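Local structure of Serine/threonine/tyrosine-interacting protein (Homo sapiens, 2R0B) at residues Gly16-Ala21 and Asn47-Asn52; Asn43-Phe48 and Ile101-Ala106; Arg58-Asp63 and Lys80-Gly85; Asp122-Val127 and Phe132-Asn137. The protein acts as a catalytically inactive phosphatase that anchors the kinases ERK1 and ERK2 in the nucleus and binds the F-box of FBXW7, inhibiting degradation of FBXW7 substrates. All blocks are in the same frame, centred on the assembly; numbering follows the deposited sequence.

From the N terminus, contact 1 closes the first loop, joining the turn after strand 13-16 to the loop that leaves strand 36-41. Contact 2 opens on that same stretch, so the two overlap at N47 and F48; contact 2 closes much later, at the phosphate-binding loop and the start of helix 103-116. Contact 3 lies wholly within that long span and packs strand 58-63 against helix 76-88. Contact 4 follows in series, a short local closure between helix 120-130 and the loop beyond it. A weak hydrogen bond from N43 to D63 links contacts 2 and 3, while I101 and S102 meet N135 and N137 between contacts 2 and 4.

Contact 1. Residues Gly16-Ala21 and Asn47-Asn52; sequences GPYSSA and NFIKPN
F48 turns the edge of its ring onto one face of Y18, a T-shaped stack with centroids 5.2 Å apart and planes at 82°. F48 CD1 stands over the centre of the tyrosine ring, and Y18 CE1 in turn lies near the plane of F48, at its edge. Y18 CG sits between its backbone N and carbonyl carbon (chi1 82°), a rotamer that sends the ring toward residues 47-52. Closer to the backbone, I49 CG1 approaches Y18 CB to 3.8 Å, and the two side chains cross at about a right angle.

The polar half lies at the far end of both segments. N52 ND2 donates to A21 O over 2.8 Å, nearly straight at 166°; the acceptor lies close to the amide plane of N52, whereas the donor stands above the carbonyl plane of A21. A water gives a second link, donating to A21 O and accepting from N52 N.

Two loops of the phosphatase domain are thereby joined, the second running directly into the FBXW7-binding motif F53-Q55. Beneath them A21 and I49 both rest on H96 of strand 93-96, I49 also reaches C39 of strand 36-41, and P51 packs on Y59 of strand 58-63.

Contact 2. Residues Asn43-Phe48 and Ile101-Ala106; sequences NIEANF and ISRSAA. With SO4 (sulfate ion), chain B.
R103 meets E45 head-on while its other side holds the sulfate in the P-loop, the phosphate-binding loop of the protein tyrosine phosphatase family, which this inactive member retains. The sulfate, probably from the crystallisation liquor, illustrates how such a loop receives a tetrahedral anion.

From its root, the arginine follows the anion: CB lies 3.3 Å from sulfate O2, and CG and CD continue past the same oxygen. A bend at chi3 (-72°) brings the guanidinium round, so that NE donates to O2 over 2.8 Å, almost straight. NH2 then serves both partners, giving one bond of 2.8 Å to sulfate O3 and another of 3.2 Å to E45 OE2, which receives it on its syn lone pair. At the far corner NH1 donates to E45 OE1 over 2.9 Å, close to the guanidinium plane. The salt bridge is therefore bidentate and end-on, although carboxylate and guanidinium planes are turned 35° apart.

E45 is itself a second-shell group, fixed by Q42 N at OE1 and N98 ND2 at OE2, and NH1 of R103 has a further acceptor in I64 O. With NE and NH2 engaged by the anion and NH1 and NH2 by the glutamate, rotation of the guanidinium is restrained from two sides. Backbone N-H groups of N98, A99 and residues 101-104 converge on the sulfate, with the start of helix 103-116 facing it. S104 OG adds a side-chain donor, 2.7 Å from sulfate O4.

Contact 3. Residues Arg58-Asp63 and Lys80-Gly85; sequences RYLVLD and KEFIDG
L60 and F82 bring together a strand and a helix that run nearly antiparallel, the axes of 58-63 and 80-85 passing 10.5 Å apart with an angle of 164° between their directions. This is the first half of a beta-alpha-beta crossover: strand 58-63, at one border of the sheet, leads through helix 76-88 to the parallel strand 93-96, with strand 36-41 lying between the two strands.

The interface turns on one aromatic ring. F82 CG is anti to its backbone N (chi1 -177°), which carries the phenyl group from the helix to the strand. L60 CB lies over the ring centre in a CH-pi contact, 3.8 Å from the centroid and only 9° off the normal. The leucine and phenylalanine side chains slide past each other in opposite directions, so L60 CD2 comes back toward the helix and lies 3.9 Å from F82 CG, near the root of the ring. L60 thus spans the ring from its centre to its attachment.

Around this pair, H36 forms an edge-to-face pair with F82, while L60 also touches M78 and T79 of the same helix. Y59 points to the other side of the strand, where its OH bonds to F53 N at the start of the FBXW7-binding motif. The two segments meet through apolar and CH-pi contacts, without a hydrogen bond between them; at the outer end of the ring, R58 O lies in the phenyl plane, 3.6 Å from F82 CZ.

Contact 4. Residues Asp122-Val127 and Phe132-Asn137; sequences DAFAYV and FCINPN
I134 pushes its CD1 methyl between F124 and V127, two residues one helical turn apart on helix 120-130. Loop 132-137 passes across the side of this helix on its way to helix 138-152; the contact packs it onto the first helix, in the helical part of the dual-specificity phosphatase domain.

The three side chains meet at different angles. F124 and I134 slide past each other in opposite directions, bringing I134 CD1 to 3.6 Å from F124 CD1, whereas V127 crosses I134 at about a right angle and sets its CG1 3.5 Å from the same methyl. With chi1 of I134 at 71° and the chain extended beyond CG1 (chi2 151°), CD1 reaches the helix. P136 arrives differently, with its ring carbon CD at the edge of the F124 ring, 3.7 Å from CE1. F124 CE1 also lies 3.7 Å from I134 O, so the aromatic edge follows the loop backbone as well as its side chains.

Behind this apolar seam, I134 continues onto A105 and I109 of helix 103-116, and both I134 and V127 touch L15 of strand 13-16. Just beyond the proline, N137 takes the N-cap position of helix 138-152, its OD1 accepting from F140 N.

Contact 1. Residues Gly16-Ala21 and Asn47-Asn52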
loop_
_atom_site.group_PDB
_atom_site.type_symbol
_atom_site.label_atom_id
_atom_site.label_comp_id
_atom_site.label_asym_id
_atom_site.label_seq_id
_atom_site.Cartn_x
_atom_site.Cartn_y
_atom_site.Cartn_z
ATOM N N GLY A 16 -5.157 4.022 -1.137
ATOM C CA GLY A 16 -5.675 5.176 -1.880
ATOM C C GLY A 16 -4.797 5.538 -3.064
ATOM O O GLY A 16 -3.724 4.982 -3.215
ATOM N N PRO A 17 -5.266 6.476 -3.904
ATOM C CA PRO A 17 -4.489 7.086 -4.969
ATOM C C PRO A 17 -3.611 8.192 -4.354
ATOM O O PRO A 17 -3.728 8.507 -3.165
ATOM C CB PRO A 17 -5.568 7.703 -5.871
ATOM C CG PRO A 17 -6.634 8.151 -4.865
ATOM C CD PRO A 17 -6.624 7.062 -3.805
ATOM N N TYR A 18 -2.770 8.833 -5.149
ATOM C CA TYR A 18 -1.934 9.863 -4.578
ATOM C C TYR A 18 -2.756 11.038 -3.994
ATOM O O TYR A 18 -2.310 11.724 -3.053
ATOM C CB TYR A 18 -0.901 10.340 -5.608
ATOM C CG TYR A 18 -1.482 11.351 -6.568
ATOM C CD1 TYR A 18 -2.050 10.947 -7.772
ATOM C CD2 TYR A 18 -1.499 12.706 -6.242
ATOM C CE1 TYR A 18 -2.607 11.880 -8.670
ATOM C CE2 TYR A 18 -2.061 13.636 -7.121
ATOM C CZ TYR A 18 -2.613 13.225 -8.309
ATOM O OH TYR A 18 -3.160 14.168 -9.148
ATOM N N SER A 19 -3.944 11.273 -4.564
ATOM C CA SER A 19 -4.753 12.429 -4.164
ATOM C C SER A 19 -5.144 12.365 -2.690
ATOM O O SER A 19 -5.457 13.390 -2.093
ATOM C CB SER A 19 -5.981 12.601 -5.083
ATOM O OG SER A 19 -7.130 11.931 -4.596
ATOM N N SER A 20 -5.090 11.176 -2.096
ATOM C CA SER A 20 -5.468 11.054 -0.676
ATOM C C SER A 20 -4.461 11.619 0.324
ATOM O O SER A 20 -4.777 11.769 1.506
ATOM C CB SER A 20 -5.847 9.611 -0.325
ATOM O OG SER A 20 -4.777 8.723 -0.494
ATOM N N ALA A 21 -3.252 11.936 -0.133
ATOM C CA ALA A 21 -2.221 12.419 0.761
ATOM C C ALA A 21 -1.683 13.800 0.339
ATOM O O ALA A 21 -0.585 14.190 0.726
ATOM C CB ALA A 21 -1.099 11.377 0.886
ATOM N N ASN A 47 7.438 14.592 -9.087
ATOM C CA ASN A 47 6.903 15.971 -9.118
ATOM C C ASN A 47 5.502 16.112 -8.520
ATOM O O ASN A 47 5.162 17.167 -7.977
ATOM C CB ASN A 47 6.930 16.591 -10.536
ATOM C CG ASN A 47 6.251 15.716 -11.614
ATOM O OD1 ASN A 47 6.245 14.478 -11.536
ATOM N ND2 ASN A 47 5.713 16.370 -12.652
ATOM N N PHE A 48 4.670 15.078 -8.638
ATOM C CA PHE A 48 3.318 15.177 -8.100
ATOM C C PHE A 48 2.982 14.124 -7.042
ATOM O O PHE A 48 1.960 14.242 -6.372
ATOM C CB PHE A 48 2.252 15.217 -9.208
ATOM C CG PHE A 48 2.103 13.928 -9.981
ATOM C CD1 PHE A 48 1.042 13.087 -9.742
ATOM C CD2 PHE A 48 2.983 13.601 -10.998
ATOM C CE1 PHE A 48 0.847 11.931 -10.466
ATOM C CE2 PHE A 48 2.814 12.422 -11.741
ATOM C CZ PHE A 48 1.741 11.572 -11.472
ATOM N N ILE A 49 3.840 13.111 -6.893
ATOM C CA ILE A 49 3.645 12.082 -5.876
ATOM C C ILE A 49 4.850 12.091 -4.928
ATOM O O ILE A 49 5.945 11.623 -5.271
ATOM C CB ILE A 49 3.447 10.673 -6.444
ATOM C CG1 ILE A 49 2.344 10.624 -7.489
ATOM C CG2 ILE A 49 3.070 9.685 -5.311
ATOM C CD1 ILE A 49 2.257 9.285 -8.169
ATOM N N LYS A 50 4.625 12.611 -3.734
ATOM C CA LYS A 50 5.705 12.873 -2.794
ATOM C C LYS A 50 5.167 13.082 -1.376
ATOM O O LYS A 50 3.971 13.311 -1.191
ATOM C CB LYS A 50 6.467 14.122 -3.250
ATOM C CG LYS A 50 5.742 15.420 -2.927
ATOM C CD LYS A 50 6.512 16.625 -3.424
ATOM C CE LYS A 50 6.017 17.096 -4.767
ATOM N NZ LYS A 50 4.772 17.944 -4.651
ATOM N N PRO A 51 6.035 12.982 -0.362
ATOM C CA PRO A 51 5.570 13.308 0.998
ATOM C C PRO A 51 5.187 14.778 1.111
ATOM O O PRO A 51 5.980 15.661 0.734
ATOM C CB PRO A 51 6.793 13.001 1.860
ATOM C CG PRO A 51 7.556 12.030 1.084
ATOM C CD PRO A 51 7.420 12.475 -0.337
ATOM N N ASN A 52 3.967 15.042 1.571
ATOM C CA ASN A 52 3.502 16.424 1.706
ATOM C C ASN A 52 3.487 16.996 3.107
ATOM O O ASN A 52 3.237 18.201 3.290
ATOM C CB ASN A 52 2.129 16.603 1.054
ATOM C CG ASN A 52 2.164 16.366 -0.435
ATOM O OD1 ASN A 52 2.895 17.047 -1.171
ATOM N ND2 ASN A 52 1.361 15.425 -0.895
HETATM O O HOH W 1 1.850 13.088 1.678
#

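Contact 2. Residues Asn43-Phe48 and Ile101-Ala106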
loop_
_atom_site.group_PDB
_atom_site.type_symbol
_atom_site.label_atom_id
_atom_site.label_comp_id
_atom_site.label_asym_id
_atom_site.label_seq_id
_atom_site.Cartn_x
_atom_site.Cartn_y
_atom_site.Cartn_z
ATOM N N ASN A 43 10.467 7.571 -10.060
ATOM C CA ASN A 43 11.146 8.840 -9.902
ATOM C C ASN A 43 10.549 9.929 -10.808
ATOM O O ASN A 43 10.435 11.085 -10.395
ATOM C CB ASN A 43 12.649 8.685 -10.116
ATOM C CG ASN A 43 13.304 7.861 -9.026
ATOM O OD1 ASN A 43 12.914 7.924 -7.851
ATOM N ND2 ASN A 43 14.313 7.063 -9.415
ATOM N N ILE A 44 10.115 9.537 -12.012
ATOM C CA ILE A 44 9.502 10.483 -12.953
ATOM C C ILE A 44 8.148 11.030 -12.485
ATOM O O ILE A 44 7.735 12.090 -12.958
ATOM C CB ILE A 44 9.333 9.941 -14.413
ATOM C CG1 ILE A 44 8.480 8.674 -14.445
ATOM C CG2 ILE A 44 10.700 9.723 -15.075
ATOM C CD1 ILE A 44 8.064 8.257 -15.844
ATOM N N GLU A 45 7.485 10.309 -11.568
ATOM C CA GLU A 45 6.256 10.768 -10.906
ATOM C C GLU A 45 6.481 11.634 -9.666
ATOM O O GLU A 45 5.518 12.114 -9.068
ATOM C CB GLU A 45 5.371 9.570 -10.507
ATOM C CG GLU A 45 4.764 8.785 -11.677
ATOM C CD GLU A 45 4.112 7.463 -11.235
ATOM O OE1 GLU A 45 4.730 6.769 -10.422
ATOM O OE2 GLU A 45 3.019 7.089 -11.750
ATOM N N ALA A 46 7.738 11.807 -9.248
ATOM C CA ALA A 46 8.028 12.473 -7.972
ATOM C C ALA A 46 7.707 13.988 -7.929
ATOM O O ALA A 46 7.644 14.577 -6.852
ATOM C CB ALA A 46 9.477 12.168 -7.506
ATOM N N ASN A 47 7.438 14.592 -9.087
ATOM C CA ASN A 47 6.903 15.971 -9.118
ATOM C C ASN A 47 5.502 16.112 -8.520
ATOM O O ASN A 47 5.162 17.167 -7.977
ATOM C CB ASN A 47 6.930 16.591 -10.536
ATOM C CG ASN A 47 6.251 15.716 -11.614
ATOM O OD1 ASN A 47 6.245 14.478 -11.536
ATOM N ND2 ASN A 47 5.713 16.370 -12.652
ATOM N N PHE A 48 4.670 15.078 -8.638
ATOM C CA PHE A 48 3.318 15.177 -8.100
ATOM C C PHE A 48 2.982 14.124 -7.042
ATOM O O PHE A 48 1.960 14.242 -6.372
ATOM C CB PHE A 48 2.252 15.217 -9.208
ATOM C CG PHE A 48 2.103 13.928 -9.981
ATOM C CD1 PHE A 48 1.042 13.087 -9.742
ATOM C CD2 PHE A 48 2.983 13.601 -10.998
ATOM C CE1 PHE A 48 0.847 11.931 -10.466
ATOM C CE2 PHE A 48 2.814 12.422 -11.741
ATOM C CZ PHE A 48 1.741 11.572 -11.472
ATOM N N ILE A 101 -4.187 1.301 -7.825
ATOM C CA ILE A 101 -4.731 0.166 -8.574
ATOM C C ILE A 101 -3.807 -1.043 -8.585
ATOM O O ILE A 101 -4.256 -2.174 -8.396
ATOM C CB ILE A 101 -5.103 0.565 -10.003
ATOM C CG1 ILE A 101 -6.288 1.536 -9.954
ATOM C CG2 ILE A 101 -5.401 -0.669 -10.879
ATOM C CD1 ILE A 101 -6.765 2.025 -11.304
ATOM N N SER A 102 -2.532 -0.801 -8.869
ATOM C CA SER A 102 -1.612 -1.893 -9.158
ATOM C C SER A 102 -0.477 -2.047 -8.156
ATOM O O SER A 102 -0.451 -3.040 -7.445
ATOM C CB SER A 102 -1.047 -1.776 -10.565
ATOM O OG SER A 102 -0.177 -2.876 -10.796
ATOM N N ARG A 103 0.466 -1.111 -8.121
ATOM C CA ARG A 103 1.564 -1.157 -7.129
ATOM C C ARG A 103 1.075 -1.117 -5.662
ATOM O O ARG A 103 1.394 -1.995 -4.819
ATOM C CB ARG A 103 2.538 0.010 -7.371
ATOM C CG ARG A 103 3.235 -0.014 -8.772
ATOM C CD ARG A 103 3.949 1.284 -9.132
ATOM N NE ARG A 103 2.987 2.353 -9.428
ATOM C CZ ARG A 103 3.317 3.587 -9.803
ATOM N NH1 ARG A 103 4.598 3.930 -9.989
ATOM N NH2 ARG A 103 2.357 4.470 -10.046
ATOM N N SER A 104 0.314 -0.078 -5.346
ATOM C CA SER A 104 -0.185 0.111 -3.996
ATOM C C SER A 104 -1.059 -1.072 -3.548
ATOM O O SER A 104 -0.872 -1.602 -2.425
ATOM C CB SER A 104 -0.929 1.434 -3.902
ATOM O OG SER A 104 -1.898 1.504 -4.914
ATOM N N ALA A 105 -1.943 -1.521 -4.440
ATOM C CA ALA A 105 -2.797 -2.664 -4.131
ATOM C C ALA A 105 -1.956 -3.897 -3.858
ATOM O O ALA A 105 -2.243 -4.638 -2.921
ATOM C CB ALA A 105 -3.782 -2.949 -5.257
ATOM N N ALA A 106 -0.913 -4.131 -4.664
ATOM C CA ALA A 106 -0.087 -5.322 -4.442
ATOM C C ALA A 106 0.558 -5.327 -3.043
ATOM O O ALA A 106 0.614 -6.364 -2.372
ATOM C CB ALA A 106 0.981 -5.473 -5.535
HETATM S S SO4 B . -0.602 2.342 -8.698
HETATM O O1 SO4 B . -1.898 2.047 -9.307
HETATM O O2 SO4 B . 0.356 1.443 -9.329
HETATM O O3 SO4 B . -0.165 3.704 -8.994
HETATM O O4 SO4 B . -0.632 2.155 -7.248
#

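Contact 3. Residues Arg58-Asp63 and Lys80-Gly85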
loop_
_atom_site.group_PDB
_atom_site.type_symbol
_atom_site.label_atom_id
_atom_site.label_comp_id
_atom_site.label_asym_id
_atom_site.label_seq_id
_atom_site.Cartn_x
_atom_site.Cartn_y
_atom_site.Cartn_z
ATOM N N ARG A 58 5.220 9.720 9.568
ATOM C CA ARG A 58 6.380 8.913 9.169
ATOM C C ARG A 58 6.139 8.310 7.784
ATOM O O ARG A 58 5.099 7.685 7.539
ATOM C CB ARG A 58 6.665 7.809 10.182
ATOM C CG ARG A 58 7.012 8.312 11.579
ATOM C CD ARG A 58 7.542 7.192 12.449
ATOM N NE ARG A 58 7.941 7.670 13.776
ATOM C CZ ARG A 58 8.423 6.888 14.738
ATOM N NH1 ARG A 58 8.582 5.582 14.528
ATOM N NH2 ARG A 58 8.759 7.414 15.915
ATOM N N TYR A 59 7.093 8.494 6.878
ATOM C CA TYR A 59 6.933 8.061 5.501
ATOM C C TYR A 59 7.838 6.887 5.173
ATOM O O TYR A 59 8.904 6.725 5.774
ATOM C CB TYR A 59 7.259 9.218 4.546
ATOM C CG TYR A 59 6.179 10.261 4.440
ATOM C CD1 TYR A 59 5.178 10.163 3.463
ATOM C CD2 TYR A 59 6.151 11.351 5.306
ATOM C CE1 TYR A 59 4.179 11.132 3.353
ATOM C CE2 TYR A 59 5.161 12.311 5.213
ATOM C CZ TYR A 59 4.178 12.203 4.232
ATOM O OH TYR A 59 3.223 13.186 4.118
ATOM N N LEU A 60 7.396 6.064 4.217
ATOM C CA LEU A 60 8.250 5.104 3.548
ATOM C C LEU A 60 8.057 5.320 2.056
ATOM O O LEU A 60 6.975 5.068 1.524
ATOM C CB LEU A 60 7.891 3.667 3.953
ATOM C CG LEU A 60 8.700 2.557 3.301
ATOM C CD1 LEU A 60 10.150 2.713 3.714
ATOM C CD2 LEU A 60 8.232 1.159 3.737
ATOM N N VAL A 61 9.084 5.837 1.381
ATOM C CA VAL A 61 8.978 6.165 -0.060
ATOM C C VAL A 61 9.637 5.069 -0.886
ATOM O O VAL A 61 10.812 4.746 -0.679
ATOM C CB VAL A 61 9.614 7.544 -0.383
ATOM C CG1 VAL A 61 9.575 7.827 -1.884
ATOM C CG2 VAL A 61 8.936 8.654 0.389
ATOM N N LEU A 62 8.877 4.506 -1.826
ATOM C CA LEU A 62 9.342 3.372 -2.624
ATOM C C LEU A 62 9.337 3.749 -4.091
ATOM O O LEU A 62 8.281 4.012 -4.680
ATOM C CB LEU A 62 8.464 2.121 -2.417
ATOM C CG LEU A 62 8.362 1.524 -1.012
ATOM C CD1 LEU A 62 7.387 0.340 -0.961
ATOM C CD2 LEU A 62 9.719 1.123 -0.437
ATOM N N ASP A 63 10.530 3.782 -4.660
ATOM C CA ASP A 63 10.710 4.060 -6.083
ATOM C C ASP A 63 10.415 2.772 -6.865
ATOM O O ASP A 63 11.265 1.871 -6.983
ATOM C CB ASP A 63 12.129 4.586 -6.295
ATOM C CG ASP A 63 12.530 4.656 -7.752
ATOM O OD1 ASP A 63 11.637 4.723 -8.622
ATOM O OD2 ASP A 63 13.761 4.668 -8.040
ATOM N N LYS A 80 5.947 -4.912 5.354
ATOM C CA LYS A 80 5.323 -5.677 6.441
ATOM C C LYS A 80 5.804 -5.165 7.815
ATOM O O LYS A 80 4.994 -4.920 8.716
ATOM C CB LYS A 80 5.623 -7.172 6.270
ATOM C CG LYS A 80 5.367 -8.096 7.497
ATOM C CD LYS A 80 3.906 -8.413 7.751
ATOM C CE LYS A 80 3.744 -9.469 8.878
ATOM N NZ LYS A 80 2.496 -9.232 9.677
ATOM N N GLU A 81 7.119 -4.979 7.949
ATOM C CA GLU A 81 7.732 -4.427 9.168
ATOM C C GLU A 81 7.194 -3.019 9.471
ATOM O O GLU A 81 6.820 -2.724 10.609
ATOM C CB GLU A 81 9.269 -4.454 9.026
ATOM C CG GLU A 81 10.058 -3.675 10.080
ATOM C CD GLU A 81 11.565 -3.728 9.830
ATOM O OE1 GLU A 81 12.009 -3.418 8.698
ATOM O OE2 GLU A 81 12.304 -4.088 10.777
ATOM N N PHE A 82 7.090 -2.189 8.437
ATOM C CA PHE A 82 6.663 -0.802 8.585
ATOM C C PHE A 82 5.208 -0.734 9.073
ATOM O O PHE A 82 4.887 -0.020 10.046
ATOM C CB PHE A 82 6.849 -0.072 7.244
ATOM C CG PHE A 82 6.502 1.411 7.276
ATOM C CD1 PHE A 82 7.412 2.345 7.741
ATOM C CD2 PHE A 82 5.300 1.865 6.761
ATOM C CE1 PHE A 82 7.126 3.693 7.757
ATOM C CE2 PHE A 82 4.999 3.225 6.742
ATOM C CZ PHE A 82 5.922 4.142 7.239
ATOM N N ILE A 83 4.358 -1.531 8.431
ATOM C CA ILE A 83 2.956 -1.576 8.773
ATOM C C ILE A 83 2.770 -2.188 10.148
ATOM O O ILE A 83 2.029 -1.627 10.945
ATOM C CB ILE A 83 2.127 -2.338 7.738
ATOM C CG1 ILE A 83 2.053 -1.529 6.418
ATOM C CG2 ILE A 83 0.711 -2.592 8.260
ATOM C CD1 ILE A 83 1.647 -2.364 5.206
ATOM N N ASP A 84 3.461 -3.293 10.444
ATOM C CA ASP A 84 3.359 -3.897 11.793
ATOM C C ASP A 84 3.747 -2.925 12.909
ATOM O O ASP A 84 3.108 -2.876 13.960
ATOM C CB ASP A 84 4.212 -5.181 11.915
ATOM C CG ASP A 84 3.574 -6.383 11.240
ATOM O OD1 ASP A 84 2.336 -6.411 11.078
ATOM O OD2 ASP A 84 4.317 -7.330 10.912
ATOM N N GLY A 85 4.800 -2.158 12.666
ATOM C CA GLY A 85 5.373 -1.237 13.611
ATOM C C GLY A 85 4.385 -0.149 13.946
ATOM O O GLY A 85 4.186 0.183 15.113
#

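Contact 4. Residues Asp122-Val127 and Phe132-Asn137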
loop_
_atom_site.group_PDB
_atom_site.type_symbol
_atom_site.label_atom_id
_atom_site.label_comp_id
_atom_site.label_asym_id
_atom_site.label_seq_id
_atom_site.Cartn_x
_atom_site.Cartn_y
_atom_site.Cartn_z
ATOM N N ASP A 122 -8.044 -15.040 -2.687
ATOM C CA ASP A 122 -8.958 -14.638 -1.615
ATOM C C ASP A 122 -8.629 -13.252 -1.057
ATOM O O ASP A 122 -9.529 -12.472 -0.722
ATOM C CB ASP A 122 -8.938 -15.701 -0.525
ATOM C CG ASP A 122 -9.408 -17.043 -1.051
ATOM O OD1 ASP A 122 -10.496 -17.075 -1.662
ATOM O OD2 ASP A 122 -8.673 -18.047 -0.895
ATOM N N ALA A 123 -7.334 -12.952 -0.946
ATOM C CA ALA A 123 -6.902 -11.615 -0.542
ATOM C C ALA A 123 -7.251 -10.593 -1.621
ATOM O O ALA A 123 -7.734 -9.508 -1.307
ATOM C CB ALA A 123 -5.381 -11.606 -0.242
ATOM N N PHE A 124 -7.063 -10.953 -2.889
ATOM C CA PHE A 124 -7.419 -10.040 -3.967
ATOM C C PHE A 124 -8.932 -9.751 -3.917
ATOM O O PHE A 124 -9.359 -8.608 -3.944
ATOM C CB PHE A 124 -6.990 -10.561 -5.340
ATOM C CG PHE A 124 -7.580 -9.771 -6.483
ATOM C CD1 PHE A 124 -6.952 -8.608 -6.933
ATOM C CD2 PHE A 124 -8.787 -10.155 -7.059
ATOM C CE1 PHE A 124 -7.506 -7.842 -7.959
ATOM C CE2 PHE A 124 -9.341 -9.404 -8.116
ATOM C CZ PHE A 124 -8.710 -8.248 -8.556
ATOM N N ALA A 125 -9.742 -10.793 -3.785
ATOM C CA ALA A 125 -11.200 -10.606 -3.707
ATOM C C ALA A 125 -11.641 -9.726 -2.523
ATOM O O ALA A 125 -12.553 -8.896 -2.638
ATOM C CB ALA A 125 -11.905 -11.977 -3.683
ATOM N N TYR A 126 -10.979 -9.907 -1.389
ATOM C CA TYR A 126 -11.291 -9.180 -0.169
ATOM C C TYR A 126 -11.041 -7.689 -0.404
ATOM O O TYR A 126 -11.852 -6.825 -0.044
ATOM C CB TYR A 126 -10.438 -9.724 0.997
ATOM C CG TYR A 126 -10.600 -8.900 2.222
ATOM C CD1 TYR A 126 -11.529 -9.255 3.194
ATOM C CD2 TYR A 126 -9.860 -7.719 2.402
ATOM C CE1 TYR A 126 -11.700 -8.478 4.324
ATOM C CE2 TYR A 126 -10.031 -6.926 3.529
ATOM C CZ TYR A 126 -10.940 -7.305 4.482
ATOM O OH TYR A 126 -11.123 -6.513 5.590
ATOM N N VAL A 127 -9.906 -7.382 -1.018
ATOM C CA VAL A 127 -9.557 -5.979 -1.236
ATOM C C VAL A 127 -10.431 -5.356 -2.319
ATOM O O VAL A 127 -10.864 -4.223 -2.180
ATOM C CB VAL A 127 -8.045 -5.784 -1.527
ATOM C CG1 VAL A 127 -7.713 -4.304 -1.843
ATOM C CG2 VAL A 127 -7.244 -6.263 -0.379
ATOM N N PHE A 132 -12.998 -1.093 -5.535
ATOM C CA PHE A 132 -13.462 -1.801 -6.714
ATOM C C PHE A 132 -12.481 -1.841 -7.883
ATOM O O PHE A 132 -12.542 -2.741 -8.712
ATOM C CB PHE A 132 -14.819 -1.237 -7.161
ATOM C CG PHE A 132 -14.733 0.100 -7.855
ATOM C CD1 PHE A 132 -14.389 0.175 -9.208
ATOM C CD2 PHE A 132 -15.050 1.268 -7.172
ATOM C CE1 PHE A 132 -14.322 1.408 -9.871
ATOM C CE2 PHE A 132 -14.997 2.502 -7.819
ATOM C CZ PHE A 132 -14.625 2.572 -9.171
ATOM N N CYS A 133 -11.579 -0.864 -7.935
ATOM C CA CYS A 133 -10.788 -0.644 -9.122
ATOM C C CYS A 133 -9.431 -1.362 -9.107
ATOM O O CYS A 133 -8.676 -1.248 -10.091
ATOM C CB CYS A 133 -10.599 0.866 -9.338
ATOM S SG CYS A 133 -9.667 1.656 -8.038
ATOM N N ILE A 134 -9.125 -2.127 -8.044
ATOM C CA ILE A 134 -7.774 -2.730 -7.958
ATOM C C ILE A 134 -7.476 -3.793 -9.011
ATOM O O ILE A 134 -8.361 -4.575 -9.425
ATOM C CB ILE A 134 -7.379 -3.246 -6.520
ATOM C CG1 ILE A 134 -8.169 -4.496 -6.137
ATOM C CG2 ILE A 134 -7.522 -2.150 -5.501
ATOM C CD1 ILE A 134 -7.422 -5.451 -5.163
ATOM N N ASN A 135 -6.217 -3.816 -9.446
ATOM C CA ASN A 135 -5.803 -4.679 -10.541
ATOM C C ASN A 135 -4.270 -4.763 -10.604
ATOM O O ASN A 135 -3.646 -4.144 -11.463
ATOM C CB ASN A 135 -6.441 -4.168 -11.847
ATOM C CG ASN A 135 -6.196 -5.070 -13.043
ATOM O OD1 ASN A 135 -5.969 -6.287 -12.931
ATOM N ND2 ASN A 135 -6.245 -4.465 -14.214
ATOM N N PRO A 136 -3.651 -5.536 -9.681
ATOM C CA PRO A 136 -2.199 -5.662 -9.794
ATOM C C PRO A 136 -1.839 -6.291 -11.144
ATOM O O PRO A 136 -2.545 -7.205 -11.623
ATOM C CB PRO A 136 -1.830 -6.610 -8.638
ATOM C CG PRO A 136 -2.967 -6.544 -7.697
ATOM C CD PRO A 136 -4.175 -6.341 -8.563
ATOM N N ASN A 137 -0.782 -5.798 -11.794
ATOM C CA ASN A 137 -0.362 -6.427 -13.058
ATOM C C ASN A 137 0.068 -7.878 -12.815
ATOM O O ASN A 137 0.307 -8.275 -11.674
ATOM C CB ASN A 137 0.717 -5.597 -13.805
ATOM C CG ASN A 137 2.082 -5.650 -13.161
ATOM O OD1 ASN A 137 2.641 -6.725 -12.907
ATOM N ND2 ASN A 137 2.663 -4.476 -12.929
#